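Local coordinates for protein sensory transduction histidine kinase, putative (Borrelia burgdorferi, PDB 5BWJ) that probably works as a membrane hybrid histidine kinase of two-component signalling, this chain being a Venus flytrap sensor domain from its periplasmic part, at residues K11-F16 with L67-N72; Q15-Y20 with D158-H163; L85-S90 with S184-V189. All blocks are in the same frame, centred on the assembly; numbering follows the deposited sequence.

In the fold
All three contacts lie around the junction of the two lobes of a Venus flytrap domain. Interaction 1 is largely buried inside the first lobe, where two parallel strands end and leucines and a valine pack. Interaction 2 starts from the same chain segment, sharing Q15 and F16, but reaches over to the capped start of a helix in the other lobe; it is a buried yet polar contact, built round a threonine hydroxyl, an aspartate and water. Interaction 3, partly buried, is the antiparallel pairing of the long strands that run between the lobes, with a polar amide on one face and basic side chains on the other. Interactions 2 and 3 also touch the second subunit.

Interaction 1 (K11-F16 with L67-N72); sequences KLVDQF and LGLTYN
V13 N donates to L67 O over 2.9 Å, the shorter of the two backbone bonds between 11-16 and 67-72. Its companion, L67 N to K11 O at 3.0 Å, is nearly straight (174°), and between the two bonds L12 and L67 form a parallel bridge. Their side chains lie alongside each other and point the same way, with L12 CD2 resting 3.6 Å from L67 CD1. V13 leans toward the other strand. Its CG1 is anti to the backbone N (chi1 -175°), which turns CG2 inward to within 3.3 Å of L67 O and 3.9 Å of L69 CD2. At G68 the chain turns a corner with a positive phi of 95°, and G68 CA comes 4.0 Å from V13 O, an oxygen that also receives a hydrogen bond from Y20 OH. The F16 ring approaches the same corner obliquely. On the far side, strand 45-52 packs against L12 and V13, while K11 NZ turns to E50 and E61 in salt bridges. Strand 6-13 thus lies between two parallel neighbours, and its loop leaves from their C-terminal ends, the alpha/beta arrangement of a Venus flytrap lobe.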
ATOM      1  N   LYS B  11      14.495  11.857   9.602  1.00 38.70           N
ATOM      2  CA  LYS B  11      13.453  11.804  10.624  1.00 42.07           C
ATOM      3  C   LYS B  11      12.205  11.117  10.086  1.00 39.40           C
ATOM      4  O   LYS B  11      11.538  11.631   9.185  1.00 37.77           O
ATOM      5  CB  LYS B  11      13.108  13.208  11.123  1.00 49.83           C
ATOM      6  CG  LYS B  11      14.103  13.759  12.132  1.00 58.04           C
ATOM      7  CD  LYS B  11      13.569  15.013  12.803  1.00 65.77           C
ATOM      8  CE  LYS B  11      14.540  15.557  13.831  1.00 71.05           C
ATOM      9  NZ  LYS B  11      14.799  14.596  14.939  1.00 73.65           N
ATOM     10  N   LEU B  12      11.901   9.948  10.641  1.00 41.35           N
ATOM     11  CA  LEU B  12      10.719   9.189  10.248  1.00 41.86           C
ATOM     12  C   LEU B  12       9.534   9.595  11.115  1.00 39.78           C
ATOM     13  O   LEU B  12       9.498   9.311  12.314  1.00 41.17           O
ATOM     14  CB  LEU B  12      10.985   7.685  10.363  1.00 43.05           C
ATOM     15  CG  LEU B  12      12.237   7.188   9.628  1.00 43.63           C
ATOM     16  CD1 LEU B  12      12.396   5.683   9.771  1.00 44.53           C
ATOM     17  CD2 LEU B  12      12.206   7.576   8.162  1.00 42.48           C
ATOM     18  N   VAL B  13       8.568  10.270  10.501  1.00 36.07           N
ATOM     19  CA  VAL B  13       7.443  10.836  11.235  1.00 35.49           C
ATOM     20  C   VAL B  13       6.282   9.850  11.332  1.00 34.31           C
ATOM     21  O   VAL B  13       5.864   9.269  10.329  1.00 34.56           O
ATOM     22  CB  VAL B  13       6.943  12.139  10.576  1.00 37.55           C
ATOM     23  CG1 VAL B  13       5.856  12.790  11.426  1.00 39.86           C
ATOM     24  CG2 VAL B  13       8.099  13.106  10.371  1.00 38.67           C
ATOM     25  N   ASP B  14       5.772   9.672  12.549  1.00 34.59           N
ATOM     26  CA  ASP B  14       4.590   8.850  12.793  1.00 35.92           C
ATOM     27  C   ASP B  14       4.830   7.415  12.305  1.00 33.39           C
ATOM     28  O   ASP B  14       5.844   6.805  12.655  1.00 31.30           O
ATOM     29  CB  ASP B  14       3.369   9.488  12.116  1.00 38.34           C
ATOM     30  CG  ASP B  14       2.049   8.914  12.609  1.00 41.79           C
ATOM     31  OD1 ASP B  14       2.024   8.292  13.692  1.00 40.12           O
ATOM     32  OD2 ASP B  14       1.030   9.088  11.908  1.00 45.61           O
ATOM     33  N   GLN B  15       3.909   6.876  11.508  1.00 34.60           N
ATOM     34  CA  GLN B  15       4.058   5.538  10.947  1.00 32.65           C
ATOM     35  C   GLN B  15       3.599   5.536   9.495  1.00 30.95           C
ATOM     36  O   GLN B  15       2.747   6.335   9.101  1.00 30.62           O
ATOM     37  CB  GLN B  15       3.265   4.514  11.759  1.00 33.08           C
ATOM     38  CG  GLN B  15       3.653   4.458  13.230  1.00 34.79           C
ATOM     39  CD  GLN B  15       2.943   3.345  13.972  1.00 33.17           C
ATOM     40  OE1 GLN B  15       3.081   2.168  13.632  1.00 31.81           O
ATOM     41  NE2 GLN B  15       2.170   3.710  14.988  1.00 33.36           N
ATOM     42  N   PHE B  16       4.168   4.629   8.709  1.00 30.38           N
ATOM     43  CA  PHE B  16       3.973   4.619   7.264  1.00 29.36           C
ATOM     44  C   PHE B  16       4.168   3.202   6.735  1.00 27.94           C
ATOM     45  O   PHE B  16       5.237   2.859   6.236  1.00 28.88           O
ATOM     46  CB  PHE B  16       4.953   5.598   6.601  1.00 32.98           C
ATOM     47  CG  PHE B  16       4.745   5.790   5.121  1.00 37.43           C
ATOM     48  CD1 PHE B  16       5.629   6.574   4.396  1.00 38.77           C
ATOM     49  CD2 PHE B  16       3.676   5.211   4.454  1.00 40.20           C
ATOM     50  CE1 PHE B  16       5.458   6.765   3.039  1.00 39.65           C
ATOM     51  CE2 PHE B  16       3.501   5.401   3.096  1.00 41.09           C
ATOM     52  CZ  PHE B  16       4.394   6.179   2.389  1.00 40.24           C
ATOM     53  N   LEU B  67      10.580  12.165   6.373  1.00 40.89           N
ATOM     54  CA  LEU B  67       9.713  11.196   5.711  1.00 41.97           C
ATOM     55  C   LEU B  67       8.432  11.022   6.521  1.00 42.79           C
ATOM     56  O   LEU B  67       8.445  11.146   7.745  1.00 42.59           O
ATOM     57  CB  LEU B  67      10.422   9.848   5.549  1.00 41.25           C
ATOM     58  CG  LEU B  67      11.791   9.855   4.863  1.00 43.16           C
ATOM     59  CD1 LEU B  67      12.299   8.432   4.673  1.00 41.94           C
ATOM     60  CD2 LEU B  67      11.735  10.572   3.530  1.00 46.84           C
ATOM     61  N   GLY B  68       7.332  10.735   5.833  1.00 42.11           N
ATOM     62  CA  GLY B  68       6.052  10.525   6.488  1.00 40.37           C
ATOM     63  C   GLY B  68       5.185  11.768   6.534  1.00 41.17           C
ATOM     64  O   GLY B  68       4.177  11.800   7.240  1.00 41.44           O
ATOM     65  N   LEU B  69       5.581  12.796   5.789  1.00 41.98           N
ATOM     66  CA  LEU B  69       4.800  14.025   5.700  1.00 44.70           C
ATOM     67  C   LEU B  69       4.061  14.085   4.373  1.00 46.07           C
ATOM     68  O   LEU B  69       4.566  13.626   3.349  1.00 46.62           O
ATOM     69  CB  LEU B  69       5.693  15.259   5.849  1.00 46.27           C
ATOM     70  CG  LEU B  69       6.501  15.386   7.141  1.00 45.44           C
ATOM     71  CD1 LEU B  69       7.287  16.688   7.130  1.00 43.82           C
ATOM     72  CD2 LEU B  69       5.603  15.311   8.369  1.00 47.86           C
ATOM     73  N   THR B  70       2.860  14.650   4.404  1.00 46.86           N
ATOM     74  CA  THR B  70       2.088  14.896   3.193  1.00 46.45           C
ATOM     75  C   THR B  70       1.926  16.398   3.020  1.00 47.15           C
ATOM     76  O   THR B  70       2.072  17.154   3.983  1.00 49.27           O
ATOM     77  CB  THR B  70       0.707  14.218   3.246  1.00 44.58           C
ATOM     78  OG1 THR B  70       0.036  14.585   4.458  1.00 43.89           O
ATOM     79  CG2 THR B  70       0.852  12.707   3.189  1.00 41.00           C
ATOM     80  N   TYR B  71       1.639  16.836   1.799  1.00 44.63           N
ATOM     81  CA  TYR B  71       1.466  18.259   1.542  1.00 46.39           C
ATOM     82  C   TYR B  71       0.338  18.820   2.400  1.00 45.66           C
ATOM     83  O   TYR B  71      -0.748  18.245   2.477  1.00 45.89           O
ATOM     84  CB  TYR B  71       1.173  18.531   0.066  1.00 53.15           C
ATOM     85  CG  TYR B  71       1.038  20.009  -0.234  1.00 61.22           C
ATOM     86  CD1 TYR B  71       2.151  20.776  -0.549  1.00 64.27           C
ATOM     87  CD2 TYR B  71      -0.198  20.640  -0.179  1.00 66.31           C
ATOM     88  CE1 TYR B  71       2.037  22.128  -0.815  1.00 68.69           C
ATOM     89  CE2 TYR B  71      -0.324  21.993  -0.442  1.00 70.88           C
ATOM     90  CZ  TYR B  71       0.798  22.730  -0.760  1.00 72.80           C
ATOM     91  OH  TYR B  71       0.683  24.076  -1.023  1.00 77.24           O
ATOM     92  N   ASN B  72       0.612  19.947   3.044  1.00 46.93           N
ATOM     93  CA  ASN B  72      -0.354  20.589   3.920  1.00 50.72           C
ATOM     94  C   ASN B  72      -0.145  22.094   3.902  1.00 53.27           C
ATOM     95  O   ASN B  72       0.991  22.565   3.858  1.00 53.69           O
ATOM     96  CB  ASN B  72      -0.231  20.042   5.344  1.00 52.72           C
ATOM     97  CG  ASN B  72      -1.058  20.824   6.343  1.00 57.18           C
ATOM     98  OD1 ASN B  72      -0.525  21.616   7.120  1.00 60.01           O
ATOM     99  ND2 ASN B  72      -2.369  20.612   6.324  1.00 57.86           N
TER
HETATM  100  O   HOH W   1       3.353   9.639   8.312  1.00 48.85           O

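Interaction 2 (Q15-Y20 with D158-H163); sequences QFFPFY and DCKTLH
The backbones come closest where F17 and T161 stand 5.1 Å apart CA to CA: an irregular loop, with a cis peptide between F17 and P18 and a classic beta bulge in which F19 and Y20 both face F16, meets the first turn of helix 161-169. The centre of the contact is T161 OG1, which accepts from F17 N at 3.1 Å (153°) and in turn donates to D158 OD1 at 2.9 Å. A water that donates to both Q15 O and T161 OG1 adds a second link between loop and helix. The threonine's rotation serves both of its branches: OG1 lies beside its own backbone N (chi1 -56°), while CG2 swings to the loop, 3.5 Å from Q15 O and 3.8 Å from Q15 CB. D158, just before the turn leading into the helix, caps its start. Its OD1 takes T161 N at 2.7 Å on the anti lone pair and receives the threonine hydroxyl from above the carboxylate plane, so a single oxygen holds the helix start and orients the hydroxyl that grips F17. The N-H groups at the helix start would be expected to stabilise the carboxylate's negative charge. Around this polar centre the rings pack on hydrocarbon. F19 CD2 sits over the middle of one F16 face, and P18 CB over the rim of an F17 face; K160 CB approaches F17 CD2 obliquely at 4.3 Å. The second subunit also packs on the F17 ring, its K160 making a cation-pi contact and its H163 an edge-to-face one. A loop of one lobe bonded to a capped helix N-terminus of the other joins the two lobes of the Venus flytrap fold beside the strands that pass between them.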
ATOM      1  N   GLN B  15       3.909   6.876  11.508  1.00 34.60           N
ATOM      2  CA  GLN B  15       4.058   5.538  10.947  1.00 32.65           C
ATOM      3  C   GLN B  15       3.599   5.536   9.495  1.00 30.95           C
ATOM      4  O   GLN B  15       2.747   6.335   9.101  1.00 30.62           O
ATOM      5  CB  GLN B  15       3.265   4.514  11.759  1.00 33.08           C
ATOM      6  CG  GLN B  15       3.653   4.458  13.230  1.00 34.79           C
ATOM      7  CD  GLN B  15       2.943   3.345  13.972  1.00 33.17           C
ATOM      8  OE1 GLN B  15       3.081   2.168  13.632  1.00 31.81           O
ATOM      9  NE2 GLN B  15       2.170   3.710  14.988  1.00 33.36           N
ATOM     10  N   PHE B  16       4.168   4.629   8.709  1.00 30.38           N
ATOM     11  CA  PHE B  16       3.973   4.619   7.264  1.00 29.36           C
ATOM     12  C   PHE B  16       4.168   3.202   6.735  1.00 27.94           C
ATOM     13  O   PHE B  16       5.237   2.859   6.236  1.00 28.88           O
ATOM     14  CB  PHE B  16       4.953   5.598   6.601  1.00 32.98           C
ATOM     15  CG  PHE B  16       4.745   5.790   5.121  1.00 37.43           C
ATOM     16  CD1 PHE B  16       5.629   6.574   4.396  1.00 38.77           C
ATOM     17  CD2 PHE B  16       3.676   5.211   4.454  1.00 40.20           C
ATOM     18  CE1 PHE B  16       5.458   6.765   3.039  1.00 39.65           C
ATOM     19  CE2 PHE B  16       3.501   5.401   3.096  1.00 41.09           C
ATOM     20  CZ  PHE B  16       4.394   6.179   2.389  1.00 40.24           C
ATOM     21  N   PHE B  17       3.131   2.378   6.853  1.00 27.43           N
ATOM     22  CA  PHE B  17       3.208   0.988   6.418  1.00 28.95           C
ATOM     23  C   PHE B  17       3.386   0.923   4.904  1.00 30.22           C
ATOM     24  O   PHE B  17       2.702   1.640   4.177  1.00 31.18           O
ATOM     25  CB  PHE B  17       1.947   0.224   6.832  1.00 30.13           C
ATOM     26  CG  PHE B  17       2.009  -1.255   6.549  1.00 30.97           C
ATOM     27  CD1 PHE B  17       2.366  -2.147   7.548  1.00 32.75           C
ATOM     28  CD2 PHE B  17       1.711  -1.754   5.289  1.00 31.84           C
ATOM     29  CE1 PHE B  17       2.426  -3.506   7.297  1.00 33.65           C
ATOM     30  CE2 PHE B  17       1.771  -3.112   5.032  1.00 32.10           C
ATOM     31  CZ  PHE B  17       2.128  -3.990   6.039  1.00 33.27           C
ATOM     32  N   PRO B  18       4.293   0.059   4.413  1.00 31.25           N
ATOM     33  CA  PRO B  18       5.209  -0.864   5.095  1.00 31.13           C
ATOM     34  C   PRO B  18       6.628  -0.311   5.252  1.00 30.22           C
ATOM     35  O   PRO B  18       7.547  -1.068   5.564  1.00 30.39           O
ATOM     36  CB  PRO B  18       5.214  -2.071   4.162  1.00 30.35           C
ATOM     37  CG  PRO B  18       5.129  -1.443   2.801  1.00 30.90           C
ATOM     38  CD  PRO B  18       4.281  -0.193   2.959  1.00 32.22           C
ATOM     39  N   PHE B  19       6.805   0.986   5.026  1.00 29.88           N
ATOM     40  CA  PHE B  19       8.134   1.592   5.081  1.00 30.05           C
ATOM     41  C   PHE B  19       8.685   1.622   6.503  1.00 27.56           C
ATOM     42  O   PHE B  19       9.850   1.299   6.729  1.00 27.66           O
ATOM     43  CB  PHE B  19       8.093   3.002   4.491  1.00 31.14           C
ATOM     44  CG  PHE B  19       7.823   3.019   3.015  1.00 32.55           C
ATOM     45  CD1 PHE B  19       8.869   2.983   2.108  1.00 33.39           C
ATOM     46  CD2 PHE B  19       6.525   3.047   2.535  1.00 33.00           C
ATOM     47  CE1 PHE B  19       8.624   2.988   0.749  1.00 34.46           C
ATOM     48  CE2 PHE B  19       6.273   3.050   1.178  1.00 35.07           C
ATOM     49  CZ  PHE B  19       7.325   3.020   0.283  1.00 35.70           C
ATOM     50  N   TYR B  20       7.850   2.008   7.461  1.00 26.32           N
ATOM     51  CA  TYR B  20       8.217   1.906   8.865  1.00 28.17           C
ATOM     52  C   TYR B  20       6.969   1.954   9.733  1.00 30.44           C
ATOM     53  O   TYR B  20       6.079   2.776   9.515  1.00 32.15           O
ATOM     54  CB  TYR B  20       9.199   3.016   9.264  1.00 29.79           C
ATOM     55  CG  TYR B  20       8.711   4.416   8.979  1.00 32.69           C
ATOM     56  CD1 TYR B  20       7.985   5.125   9.926  1.00 33.95           C
ATOM     57  CD2 TYR B  20       8.985   5.034   7.765  1.00 33.34           C
ATOM     58  CE1 TYR B  20       7.538   6.405   9.670  1.00 35.11           C
ATOM     59  CE2 TYR B  20       8.542   6.313   7.499  1.00 34.39           C
ATOM     60  CZ  TYR B  20       7.819   6.994   8.454  1.00 34.55           C
ATOM     61  OH  TYR B  20       7.379   8.269   8.192  1.00 34.95           O
ATOM     62  N   ASP B 158      -4.566   7.539   6.056  1.00 37.08           N
ATOM     63  CA  ASP B 158      -3.883   6.539   5.242  1.00 37.13           C
ATOM     64  C   ASP B 158      -4.571   5.176   5.299  1.00 36.62           C
ATOM     65  O   ASP B 158      -4.845   4.656   6.380  1.00 38.44           O
ATOM     66  CB  ASP B 158      -2.430   6.407   5.700  1.00 37.30           C
ATOM     67  CG  ASP B 158      -1.620   5.492   4.808  1.00 38.11           C
ATOM     68  OD1 ASP B 158      -1.573   4.278   5.091  1.00 34.73           O
ATOM     69  OD2 ASP B 158      -1.033   5.987   3.823  1.00 42.06           O
ATOM     70  N   CYS B 159      -4.825   4.600   4.126  1.00 34.68           N
ATOM     71  CA  CYS B 159      -5.578   3.350   4.022  1.00 33.49           C
ATOM     72  C   CYS B 159      -4.868   2.176   4.687  1.00 34.77           C
ATOM     73  O   CYS B 159      -5.504   1.357   5.351  1.00 37.65           O
ATOM     74  CB  CYS B 159      -5.854   3.005   2.553  1.00 33.71           C
ATOM     75  SG  CYS B 159      -4.374   2.775   1.525  1.00 42.58           S
ATOM     76  N   LYS B 160      -3.555   2.093   4.503  1.00 32.97           N
ATOM     77  CA  LYS B 160      -2.791   0.955   5.010  1.00 33.20           C
ATOM     78  C   LYS B 160      -2.388   1.121   6.475  1.00 32.57           C
ATOM     79  O   LYS B 160      -2.497   0.181   7.260  1.00 32.84           O
ATOM     80  CB  LYS B 160      -1.542   0.734   4.151  1.00 35.33           C
ATOM     81  CG  LYS B 160      -1.842   0.201   2.758  1.00 37.39           C
ATOM     82  CD  LYS B 160      -0.587   0.085   1.908  1.00 39.80           C
ATOM     83  CE  LYS B 160      -0.922  -0.380   0.497  1.00 43.55           C
ATOM     84  NZ  LYS B 160       0.266  -0.355  -0.400  1.00 47.74           N
ATOM     85  N   THR B 161      -1.934   2.315   6.844  1.00 32.18           N
ATOM     86  CA  THR B 161      -1.339   2.526   8.164  1.00 32.51           C
ATOM     87  C   THR B 161      -2.373   2.538   9.288  1.00 33.30           C
ATOM     88  O   THR B 161      -2.193   1.871  10.309  1.00 34.50           O
ATOM     89  CB  THR B 161      -0.545   3.846   8.217  1.00 32.29           C
ATOM     90  OG1 THR B 161       0.452   3.848   7.190  1.00 31.94           O
ATOM     91  CG2 THR B 161       0.138   4.015   9.577  1.00 32.55           C
ATOM     92  N   LEU B 162      -3.442   3.308   9.113  1.00 34.14           N
ATOM     93  CA  LEU B 162      -4.470   3.399  10.144  1.00 35.48           C
ATOM     94  C   LEU B 162      -5.125   2.043  10.348  1.00 35.85           C
ATOM     95  O   LEU B 162      -5.445   1.652  11.474  1.00 36.96           O
ATOM     96  CB  LEU B 162      -5.521   4.445   9.773  1.00 36.47           C
ATOM     97  CG  LEU B 162      -5.024   5.885   9.648  1.00 36.80           C
ATOM     98  CD1 LEU B 162      -6.195   6.812   9.378  1.00 36.35           C
ATOM     99  CD2 LEU B 162      -4.265   6.330  10.897  1.00 39.12           C
ATOM    100  N   HIS B 163      -5.308   1.323   9.249  1.00 33.67           N
ATOM    101  CA  HIS B 163      -5.913   0.006   9.292  1.00 33.93           C
ATOM    102  C   HIS B 163      -5.000  -0.998   9.988  1.00 34.18           C
ATOM    103  O   HIS B 163      -5.462  -1.828  10.770  1.00 35.45           O
ATOM    104  CB  HIS B 163      -6.233  -0.476   7.880  1.00 34.97           C
ATOM    105  CG  HIS B 163      -6.999  -1.758   7.849  1.00 38.92           C
ATOM    106  ND1 HIS B 163      -8.376  -1.798   7.852  1.00 42.67           N
ATOM    107  CD2 HIS B 163      -6.582  -3.045   7.839  1.00 40.33           C
ATOM    108  CE1 HIS B 163      -8.776  -3.057   7.833  1.00 43.78           C
ATOM    109  NE2 HIS B 163      -7.707  -3.833   7.827  1.00 42.71           N
TER
HETATM  110  O   HOH W   2       0.614   6.996   7.198  1.00 49.81           O
HETATM  111  O   HOH W   3       0.676   3.508   3.905  1.00 54.56           O

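Interaction 3 (L85-S90 with S184-V189); sequences LARSIS and SIKNRV
Strands 85-90 and 184-189 run antiparallel, their short axes 146° apart, with A86-N187 and S88-I185 as hydrogen-bonded pairs and R87-K186 as the non-hydrogen-bonded pair between them. S88 and I185 exchange two bonds, I185 N to S88 O being 2.7 Å long. At the other end L85 and A86 form a classic beta bulge opposite N187: both amides donate to N187 O, A86 N from the carbonyl plane and L85 N almost in line with the C=O bond. These are the two long strands that pass between the lobes, as expected of the hinge of a Venus flytrap fold. On the face of A86 and S88, N187 CG lies beside its own backbone N (chi1 -59°), bringing ND2 to 2.8 Å from S88 OG, which lies in the amide plane; ND2 also makes a weak 3.3 Å bond to A86 O. S88 OG has a further partner in D158. On the reverse face R87 and K186 run side by side in the same direction, leaving R87 NH1 only 3.2 Å from K186 NZ, an approach of like charges. E84 probably moderates it, forming a salt bridge with R87 and touching K186.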
ATOM      1  N   LEU B  85       7.698   9.167  -2.712  1.00 52.29           N
ATOM      2  CA  LEU B  85       8.186   7.917  -2.138  1.00 52.35           C
ATOM      3  C   LEU B  85       7.196   6.781  -2.376  1.00 52.80           C
ATOM      4  O   LEU B  85       7.588   5.664  -2.710  1.00 55.28           O
ATOM      5  CB  LEU B  85       8.447   8.090  -0.642  1.00 53.45           C
ATOM      6  CG  LEU B  85       8.949   6.859   0.116  1.00 54.08           C
ATOM      7  CD1 LEU B  85      10.184   6.261  -0.544  1.00 54.83           C
ATOM      8  CD2 LEU B  85       9.244   7.230   1.559  1.00 53.21           C
ATOM      9  N   ALA B  86       5.914   7.074  -2.199  1.00 53.06           N
ATOM     10  CA  ALA B  86       4.864   6.094  -2.438  1.00 52.68           C
ATOM     11  C   ALA B  86       3.507   6.784  -2.486  1.00 50.93           C
ATOM     12  O   ALA B  86       3.399   7.981  -2.216  1.00 56.74           O
ATOM     13  CB  ALA B  86       4.875   5.022  -1.362  1.00 53.23           C
ATOM     14  N   ARG B  87       2.480   6.014  -2.830  1.00 41.00           N
ATOM     15  CA  ARG B  87       1.121   6.529  -2.928  1.00 39.59           C
ATOM     16  C   ARG B  87       0.210   5.858  -1.909  1.00 37.84           C
ATOM     17  O   ARG B  87       0.437   4.714  -1.519  1.00 38.43           O
ATOM     18  CB  ARG B  87       0.566   6.313  -4.337  1.00 45.46           C
ATOM     19  CG  ARG B  87       0.977   7.368  -5.348  1.00 54.25           C
ATOM     20  CD  ARG B  87       0.407   7.049  -6.721  1.00 64.84           C
ATOM     21  NE  ARG B  87       0.306   8.233  -7.573  1.00 75.88           N
ATOM     22  CZ  ARG B  87       1.260   8.660  -8.398  1.00 84.23           C
ATOM     23  NH1 ARG B  87       1.057   9.748  -9.130  1.00 88.75           N
ATOM     24  NH2 ARG B  87       2.414   8.011  -8.498  1.00 85.51           N
ATOM     25  N   SER B  88      -0.823   6.583  -1.491  1.00 37.56           N
ATOM     26  CA  SER B  88      -1.838   6.048  -0.593  1.00 38.39           C
ATOM     27  C   SER B  88      -3.226   6.458  -1.071  1.00 41.34           C
ATOM     28  O   SER B  88      -3.366   7.278  -1.980  1.00 43.58           O
ATOM     29  CB  SER B  88      -1.608   6.538   0.838  1.00 40.65           C
ATOM     30  OG  SER B  88      -0.343   6.125   1.325  1.00 42.75           O
ATOM     31  N   ILE B  89      -4.247   5.870  -0.455  1.00 39.77           N
ATOM     32  CA  ILE B  89      -5.629   6.243  -0.711  1.00 39.46           C
ATOM     33  C   ILE B  89      -6.246   6.744   0.588  1.00 41.51           C
ATOM     34  O   ILE B  89      -6.117   6.104   1.632  1.00 41.46           O
ATOM     35  CB  ILE B  89      -6.451   5.060  -1.269  1.00 36.90           C
ATOM     36  CG1 ILE B  89      -5.830   4.566  -2.579  1.00 37.82           C
ATOM     37  CG2 ILE B  89      -7.911   5.473  -1.480  1.00 37.45           C
ATOM     38  CD1 ILE B  89      -6.520   3.353  -3.197  1.00 39.56           C
ATOM     39  N   SER B  90      -6.897   7.901   0.528  1.00 35.26           N
ATOM     40  CA  SER B  90      -7.582   8.444   1.693  1.00 40.10           C
ATOM     41  C   SER B  90      -8.858   7.651   1.950  1.00 42.49           C
ATOM     42  O   SER B  90      -9.668   7.460   1.045  1.00 46.57           O
ATOM     43  CB  SER B  90      -7.904   9.926   1.491  1.00 44.77           C
ATOM     44  OG  SER B  90      -8.887  10.102   0.486  1.00 48.15           O
ATOM     45  N   SER B 184      -6.380   9.959  -4.279  1.00 43.91           N
ATOM     46  CA  SER B 184      -5.034   9.421  -4.421  1.00 45.56           C
ATOM     47  C   SER B 184      -4.049  10.384  -3.768  1.00 46.08           C
ATOM     48  O   SER B 184      -3.909  11.528  -4.205  1.00 48.70           O
ATOM     49  CB  SER B 184      -4.677   9.202  -5.890  1.00 47.18           C
ATOM     50  OG  SER B 184      -3.407   8.585  -6.008  1.00 47.20           O
ATOM     51  N   ILE B 185      -3.379   9.915  -2.721  1.00 42.99           N
ATOM     52  CA  ILE B 185      -2.473  10.748  -1.939  1.00 41.26           C
ATOM     53  C   ILE B 185      -1.022  10.396  -2.235  1.00 41.35           C
ATOM     54  O   ILE B 185      -0.644   9.227  -2.227  1.00 40.20           O
ATOM     55  CB  ILE B 185      -2.728  10.588  -0.424  1.00 38.17           C
ATOM     56  CG1 ILE B 185      -4.196  10.874  -0.093  1.00 37.29           C
ATOM     57  CG2 ILE B 185      -1.799  11.495   0.381  1.00 38.50           C
ATOM     58  CD1 ILE B 185      -4.652  12.282  -0.426  1.00 38.35           C
ATOM     59  N   LYS B 186      -0.214  11.421  -2.486  1.00 43.00           N
ATOM     60  CA  LYS B 186       1.210  11.236  -2.733  1.00 47.11           C
ATOM     61  C   LYS B 186       2.002  11.427  -1.443  1.00 43.60           C
ATOM     62  O   LYS B 186       1.837  12.430  -0.743  1.00 42.16           O
ATOM     63  CB  LYS B 186       1.699  12.212  -3.804  1.00 56.43           C
ATOM     64  CG  LYS B 186       0.813  12.262  -5.039  1.00 65.81           C
ATOM     65  CD  LYS B 186       1.370  13.208  -6.091  1.00 74.22           C
ATOM     66  CE  LYS B 186       0.318  13.564  -7.133  1.00 79.91           C
ATOM     67  NZ  LYS B 186      -0.298  12.359  -7.749  1.00 81.97           N
ATOM     68  N   ASN B 187       2.848  10.453  -1.128  1.00 43.54           N
ATOM     69  CA  ASN B 187       3.755  10.553   0.007  1.00 43.06           C
ATOM     70  C   ASN B 187       5.145  10.937  -0.484  1.00 44.52           C
ATOM     71  O   ASN B 187       5.781  10.181  -1.220  1.00 47.92           O
ATOM     72  CB  ASN B 187       3.795   9.236   0.783  1.00 42.16           C
ATOM     73  CG  ASN B 187       2.428   8.830   1.303  1.00 42.49           C
ATOM     74  OD1 ASN B 187       1.931   9.392   2.281  1.00 42.85           O
ATOM     75  ND2 ASN B 187       1.811   7.853   0.649  1.00 42.60           N
ATOM     76  N   ARG B 188       5.607  12.116  -0.080  1.00 43.14           N
ATOM     77  CA  ARG B 188       6.844  12.682  -0.608  1.00 45.27           C
ATOM     78  C   ARG B 188       7.922  12.847   0.458  1.00 44.64           C
ATOM     79  O   ARG B 188       7.641  12.851   1.657  1.00 44.86           O
ATOM     80  CB  ARG B 188       6.566  14.043  -1.254  1.00 51.87           C
ATOM     81  CG  ARG B 188       5.608  14.007  -2.436  1.00 58.38           C
ATOM     82  CD  ARG B 188       5.368  15.411  -2.973  1.00 66.56           C
ATOM     83  NE  ARG B 188       4.461  15.428  -4.120  1.00 73.73           N
ATOM     84  CZ  ARG B 188       4.842  15.285  -5.388  1.00 79.57           C
ATOM     85  NH1 ARG B 188       6.121  15.108  -5.695  1.00 81.48           N
ATOM     86  NH2 ARG B 188       3.937  15.318  -6.356  1.00 81.99           N
ATOM     87  N   VAL B 189       9.163  12.978  -0.001  1.00 43.99           N
ATOM     88  CA  VAL B 189      10.277  13.350   0.859  1.00 46.00           C
ATOM     89  C   VAL B 189      10.276  14.866   1.009  1.00 44.79           C
ATOM     90  O   VAL B 189      10.021  15.586   0.043  1.00 45.74           O
ATOM     91  CB  VAL B 189      11.628  12.881   0.283  1.00 48.09           C
ATOM     92  CG1 VAL B 189      12.768  13.232   1.228  1.00 47.50           C
ATOM     93  CG2 VAL B 189      11.603  11.382   0.013  1.00 49.69           C
TER
HETATM   94  O   HOH W   4      -3.113   6.500  -4.783  1.00 43.62           O